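Long-range contact in mitotic checkpoint control protein kinase BUB1 (Drosophila melanogaster, PDB 6JKK), which probably acts as an ATP-dependent protein kinase of the mitotic checkpoint at the kinetochore, this chain being its kinase domain: residues T222-K233 with R241-Y250. Residues are numbered along the deposited sequence; the frame is centred on the assembly and turned at random.
Sequences TFNYVHHDDLFK and RPWTYQLDLY
Phe223 O is gripped twice by segment 241-250: the backbone N of Trp243 donates to it at 2.7 Å, and the CA of Pro242 brings a C-H...O contact at 3.1 Å. The return bond, Phe223 N to Trp243 O at 3.0 Å, closes a single antiparallel hydrogen-bonded bridge. Just beyond, the indole NE1 of Trp243 gives a third bond, 2.9 Å to Tyr225 O, with the acceptor near the ring plane and the donor in the carbonyl plane. A chi1 of 53° sets Trp243 CG between its backbone N and carbonyl carbon, bringing the indole back against 222-233. Phe223 CB then sits over the six-membered ring, 4.0 Å from its centroid, while the phenyl ring meets the indole obliquely, planes at 55°. In this kinase C-lobe, 222-233 probably forms the C-terminal part of the activation segment, and 241-245 leads on from it into helix 246-261, the helix F position; Asp248 of that helix bonds the backbone N of His180 and Ala181 in the catalytic-loop region. A leucine in place of Trp243 would probably leave Tyr225 O without its indole donor and open a gap beneath Phe223 CB. Met237, from helix 235-238, packs against Trp243, His227 and Leu247 alike; Leu247 CD1 meets the edge of the His227 imidazole. Farther along the helix, Tyr250 reaches the other end of the loop: its OH lies 3.1 Å from Leu231 O, at the ring edge, and Arg238 NH1 makes weak bonds to both that hydroxyl and Lys233 O.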
loop_
_atom_site.group_PDB
_atom_site.type_symbol
_atom_site.label_atom_id
_atom_site.label_comp_id
_atom_site.label_asym_id
_atom_site.label_seq_id
_atom_site.Cartn_x
_atom_site.Cartn_y
_atom_site.Cartn_z
ATOM N N THR A 222 -17.516 8.413 -10.457
ATOM C CA THR A 222 -16.932 7.099 -10.720
ATOM C C THR A 222 -15.924 7.212 -11.860
ATOM O O THR A 222 -15.848 8.245 -12.532
ATOM C CB THR A 222 -17.999 6.050 -11.098
ATOM O OG1 THR A 222 -18.619 6.407 -12.340
ATOM C CG2 THR A 222 -19.056 5.954 -10.022
ATOM N N PHE A 223 -15.149 6.153 -12.070
ATOM C CA PHE A 223 -14.180 6.117 -13.160
ATOM C C PHE A 223 -14.379 4.850 -13.985
ATOM O O PHE A 223 -14.965 3.881 -13.505
ATOM C CB PHE A 223 -12.753 6.150 -12.609
ATOM C CG PHE A 223 -12.577 7.064 -11.433
ATOM C CD1 PHE A 223 -12.560 8.443 -11.601
ATOM C CD2 PHE A 223 -12.418 6.541 -10.159
ATOM C CE1 PHE A 223 -12.394 9.286 -10.515
ATOM C CE2 PHE A 223 -12.255 7.371 -9.066
ATOM C CZ PHE A 223 -12.241 8.747 -9.243
ATOM N N ASN A 224 -13.898 4.853 -15.223
ATOM C CA ASN A 224 -13.979 3.658 -16.062
ATOM C C ASN A 224 -12.722 3.445 -16.904
ATOM O O ASN A 224 -12.744 2.729 -17.909
ATOM C CB ASN A 224 -15.239 3.680 -16.938
ATOM C CG ASN A 224 -15.420 4.999 -17.666
ATOM O OD1 ASN A 224 -14.447 5.653 -18.040
ATOM N ND2 ASN A 224 -16.671 5.400 -17.866
ATOM N N TYR A 225 -11.634 4.086 -16.481
ATOM C CA TYR A 225 -10.312 3.857 -17.053
ATOM C C TYR A 225 -9.954 2.391 -16.876
ATOM O O TYR A 225 -10.292 1.776 -15.861
ATOM C CB TYR A 225 -9.270 4.748 -16.363
ATOM C CG TYR A 225 -7.825 4.433 -16.704
ATOM C CD1 TYR A 225 -7.185 5.062 -17.768
ATOM C CD2 TYR A 225 -7.096 3.517 -15.952
ATOM C CE1 TYR A 225 -5.864 4.783 -18.075
ATOM C CE2 TYR A 225 -5.781 3.228 -16.252
ATOM C CZ TYR A 225 -5.171 3.862 -17.312
ATOM O OH TYR A 225 -3.859 3.566 -17.601
ATOM N N VAL A 226 -9.277 1.832 -17.873
ATOM C CA VAL A 226 -8.934 0.417 -17.862
ATOM C C VAL A 226 -7.426 0.212 -18.005
ATOM O O VAL A 226 -6.829 0.645 -18.993
ATOM C CB VAL A 226 -9.690 -0.341 -18.981
ATOM C CG1 VAL A 226 -9.134 -1.742 -19.157
ATOM C CG2 VAL A 226 -11.187 -0.390 -18.686
ATOM N N HIS A 227 -6.810 -0.420 -17.006
ATOM C CA HIS A 227 -5.425 -0.857 -17.140
ATOM C C HIS A 227 -5.373 -1.783 -18.347
ATOM O O HIS A 227 -6.156 -2.733 -18.436
ATOM C CB HIS A 227 -4.957 -1.632 -15.903
ATOM C CG HIS A 227 -4.793 -0.796 -14.668
ATOM N ND1 HIS A 227 -3.946 0.287 -14.604
ATOM C CD2 HIS A 227 -5.344 -0.917 -13.437
ATOM C CE1 HIS A 227 -3.997 0.815 -13.390
ATOM N NE2 HIS A 227 -4.838 0.102 -12.663
ATOM N N HIS A 228 -4.477 -1.502 -19.286
ATOM C CA HIS A 228 -4.323 -2.373 -20.446
ATOM C C HIS A 228 -3.865 -3.762 -20.001
ATOM O O HIS A 228 -4.444 -4.777 -20.396
ATOM C CB HIS A 228 -3.336 -1.778 -21.452
ATOM C CG HIS A 228 -2.922 -2.738 -22.523
ATOM N ND1 HIS A 228 -3.833 -3.435 -23.289
ATOM C CD2 HIS A 228 -1.697 -3.133 -22.943
ATOM C CE1 HIS A 228 -3.188 -4.214 -24.137
ATOM N NE2 HIS A 228 -1.890 -4.049 -23.949
ATOM N N ASP A 229 -2.824 -3.779 -19.173
ATOM C CA ASP A 229 -2.287 -4.988 -18.556
ATOM C C ASP A 229 -3.394 -5.764 -17.839
ATOM O O ASP A 229 -4.047 -5.231 -16.942
ATOM C CB ASP A 229 -1.204 -4.580 -17.551
ATOM C CG ASP A 229 -0.297 -5.729 -17.155
ATOM O OD1 ASP A 229 0.694 -5.463 -16.440
ATOM O OD2 ASP A 229 -0.564 -6.884 -17.555
ATOM N N ASP A 230 -3.602 -7.020 -18.227
ATOM C CA ASP A 230 -4.703 -7.810 -17.672
ATOM C C ASP A 230 -4.522 -8.216 -16.204
ATOM O O ASP A 230 -5.506 -8.398 -15.485
ATOM C CB ASP A 230 -4.995 -9.035 -18.546
ATOM C CG ASP A 230 -6.171 -8.814 -19.480
ATOM O OD1 ASP A 230 -6.840 -9.806 -19.838
ATOM O OD2 ASP A 230 -6.429 -7.649 -19.849
ATOM N N LEU A 231 -3.277 -8.345 -15.752
ATOM C CA LEU A 231 -3.033 -8.718 -14.359
ATOM C C LEU A 231 -3.546 -7.656 -13.388
ATOM O O LEU A 231 -4.004 -7.978 -12.288
ATOM C CB LEU A 231 -1.546 -8.995 -14.105
ATOM C CG LEU A 231 -1.158 -9.228 -12.635
ATOM C CD1 LEU A 231 -1.879 -10.446 -12.068
ATOM C CD2 LEU A 231 0.344 -9.361 -12.439
ATOM N N PHE A 232 -3.476 -6.393 -13.798
ATOM C CA PHE A 232 -3.873 -5.294 -12.918
ATOM C C PHE A 232 -5.285 -4.780 -13.195
ATOM O O PHE A 232 -5.741 -3.827 -12.563
ATOM C CB PHE A 232 -2.841 -4.159 -12.961
ATOM C CG PHE A 232 -1.537 -4.514 -12.304
ATOM C CD1 PHE A 232 -0.407 -4.776 -13.064
ATOM C CD2 PHE A 232 -1.452 -4.617 -10.922
ATOM C CE1 PHE A 232 0.790 -5.114 -12.459
ATOM C CE2 PHE A 232 -0.259 -4.959 -10.309
ATOM C CZ PHE A 232 0.863 -5.208 -11.079
ATOM N N LYS A 233 -5.969 -5.416 -14.139
ATOM C CA LYS A 233 -7.376 -5.118 -14.388
ATOM C C LYS A 233 -8.233 -5.588 -13.215
ATOM O O LYS A 233 -8.310 -6.791 -12.954
ATOM C CB LYS A 233 -7.864 -5.848 -15.640
ATOM C CG LYS A 233 -7.719 -5.110 -16.963
ATOM C CD LYS A 233 -8.507 -5.874 -18.021
ATOM C CE LYS A 233 -8.451 -5.219 -19.383
ATOM N NZ LYS A 233 -9.146 -6.073 -20.390
ATOM N N ARG A 241 -17.332 -1.720 -16.785
ATOM C CA ARG A 241 -18.067 -1.091 -15.692
ATOM C C ARG A 241 -17.270 -0.050 -14.903
ATOM O O ARG A 241 -16.045 -0.130 -14.803
ATOM C CB ARG A 241 -18.667 -2.148 -14.755
ATOM C CG ARG A 241 -20.024 -2.667 -15.229
ATOM C CD ARG A 241 -20.721 -3.483 -14.155
ATOM N NE ARG A 241 -19.869 -4.562 -13.673
ATOM C CZ ARG A 241 -19.811 -4.956 -12.406
ATOM N NH1 ARG A 241 -20.563 -4.362 -11.488
ATOM N NH2 ARG A 241 -19.000 -5.944 -12.056
ATOM N N PRO A 242 -17.978 0.948 -14.354
ATOM C CA PRO A 242 -17.358 1.984 -13.524
ATOM C C PRO A 242 -16.822 1.428 -12.206
ATOM O O PRO A 242 -17.328 0.416 -11.719
ATOM C CB PRO A 242 -18.517 2.950 -13.257
ATOM C CG PRO A 242 -19.749 2.122 -13.430
ATOM C CD PRO A 242 -19.421 1.184 -14.539
ATOM N N TRP A 243 -15.812 2.088 -11.645
ATOM C CA TRP A 243 -15.208 1.665 -10.384
ATOM C C TRP A 243 -14.701 2.869 -9.608
ATOM O O TRP A 243 -14.386 3.904 -10.188
ATOM C CB TRP A 243 -14.034 0.719 -10.638
ATOM C CG TRP A 243 -13.030 1.279 -11.588
ATOM C CD1 TRP A 243 -12.988 1.092 -12.939
ATOM C CD2 TRP A 243 -11.917 2.120 -11.265
ATOM N NE1 TRP A 243 -11.918 1.764 -13.477
ATOM C CE2 TRP A 243 -11.244 2.404 -12.468
ATOM C CE3 TRP A 243 -11.424 2.662 -10.074
ATOM C CZ2 TRP A 243 -10.105 3.208 -12.513
ATOM C CZ3 TRP A 243 -10.295 3.456 -10.120
ATOM C CH2 TRP A 243 -9.646 3.719 -11.327
ATOM N N THR A 244 -14.628 2.719 -8.290
ATOM C CA THR A 244 -13.894 3.645 -7.439
ATOM C C THR A 244 -13.056 2.807 -6.483
ATOM O O THR A 244 -11.985 2.325 -6.847
ATOM C CB THR A 244 -14.828 4.584 -6.641
ATOM O OG1 THR A 244 -15.815 3.810 -5.944
ATOM C CG2 THR A 244 -15.520 5.576 -7.570
ATOM N N TYR A 245 -13.565 2.605 -5.271
ATOM C CA TYR A 245 -12.817 1.889 -4.232
ATOM C C TYR A 245 -12.575 0.407 -4.548
ATOM O O TYR A 245 -11.680 -0.211 -3.965
ATOM C CB TYR A 245 -13.509 2.050 -2.870
ATOM C CG TYR A 245 -13.665 3.498 -2.449
ATOM C CD1 TYR A 245 -12.638 4.168 -1.791
ATOM C CD2 TYR A 245 -14.837 4.196 -2.712
ATOM C CE1 TYR A 245 -12.775 5.492 -1.409
ATOM C CE2 TYR A 245 -14.983 5.514 -2.335
ATOM C CZ TYR A 245 -13.952 6.157 -1.683
ATOM O OH TYR A 245 -14.103 7.475 -1.309
ATOM N N GLN A 246 -13.354 -0.158 -5.471
ATOM C CA GLN A 246 -13.188 -1.565 -5.859
ATOM C C GLN A 246 -11.762 -1.875 -6.310
ATOM O O GLN A 246 -11.285 -3.009 -6.160
ATOM C CB GLN A 246 -14.160 -1.949 -6.983
ATOM C CG GLN A 246 -15.644 -1.739 -6.670
ATOM C CD GLN A 246 -16.143 -0.367 -7.091
ATOM O OE1 GLN A 246 -15.480 0.642 -6.860
ATOM N NE2 GLN A 246 -17.314 -0.327 -7.721
ATOM N N LEU A 247 -11.085 -0.869 -6.866
ATOM C CA LEU A 247 -9.720 -1.045 -7.374
ATOM C C LEU A 247 -8.760 -1.458 -6.259
ATOM O O LEU A 247 -7.895 -2.318 -6.454
ATOM C CB LEU A 247 -9.224 0.240 -8.057
ATOM C CG LEU A 247 -7.853 0.171 -8.735
ATOM C CD1 LEU A 247 -7.863 -0.880 -9.841
ATOM C CD2 LEU A 247 -7.423 1.517 -9.289
ATOM N N ASP A 248 -8.916 -0.833 -5.096
ATOM C CA ASP A 248 -8.101 -1.164 -3.933
ATOM C C ASP A 248 -8.475 -2.528 -3.366
ATOM O O ASP A 248 -7.608 -3.289 -2.942
ATOM C CB ASP A 248 -8.275 -0.100 -2.851
ATOM C CG ASP A 248 -7.352 1.073 -3.041
ATOM O OD1 ASP A 248 -6.580 1.065 -4.026
ATOM O OD2 ASP A 248 -7.402 1.999 -2.205
ATOM N N LEU A 249 -9.772 -2.827 -3.364
ATOM C CA LEU A 249 -10.266 -4.074 -2.781
ATOM C C LEU A 249 -9.805 -5.251 -3.642
ATOM O O LEU A 249 -9.520 -6.338 -3.138
ATOM C CB LEU A 249 -11.791 -4.031 -2.627
ATOM C CG LEU A 249 -12.305 -2.859 -1.780
ATOM C CD1 LEU A 249 -13.795 -2.943 -1.541
ATOM C CD2 LEU A 249 -11.566 -2.775 -0.450
ATOM N N TYR A 250 -9.695 -5.012 -4.942
ATOM C CA TYR A 250 -9.099 -5.990 -5.849
ATOM C C TYR A 250 -7.628 -6.183 -5.494
ATOM O O TYR A 250 -7.153 -7.317 -5.390
ATOM C CB TYR A 250 -9.249 -5.523 -7.300
ATOM C CG TYR A 250 -8.591 -6.423 -8.325
ATOM C CD1 TYR A 250 -9.263 -7.516 -8.850
ATOM C CD2 TYR A 250 -7.302 -6.168 -8.773
ATOM C CE1 TYR A 250 -8.667 -8.337 -9.789
ATOM C CE2 TYR A 250 -6.696 -6.975 -9.706
ATOM C CZ TYR A 250 -7.382 -8.060 -10.210
ATOM O OH TYR A 250 -6.777 -8.865 -11.142
#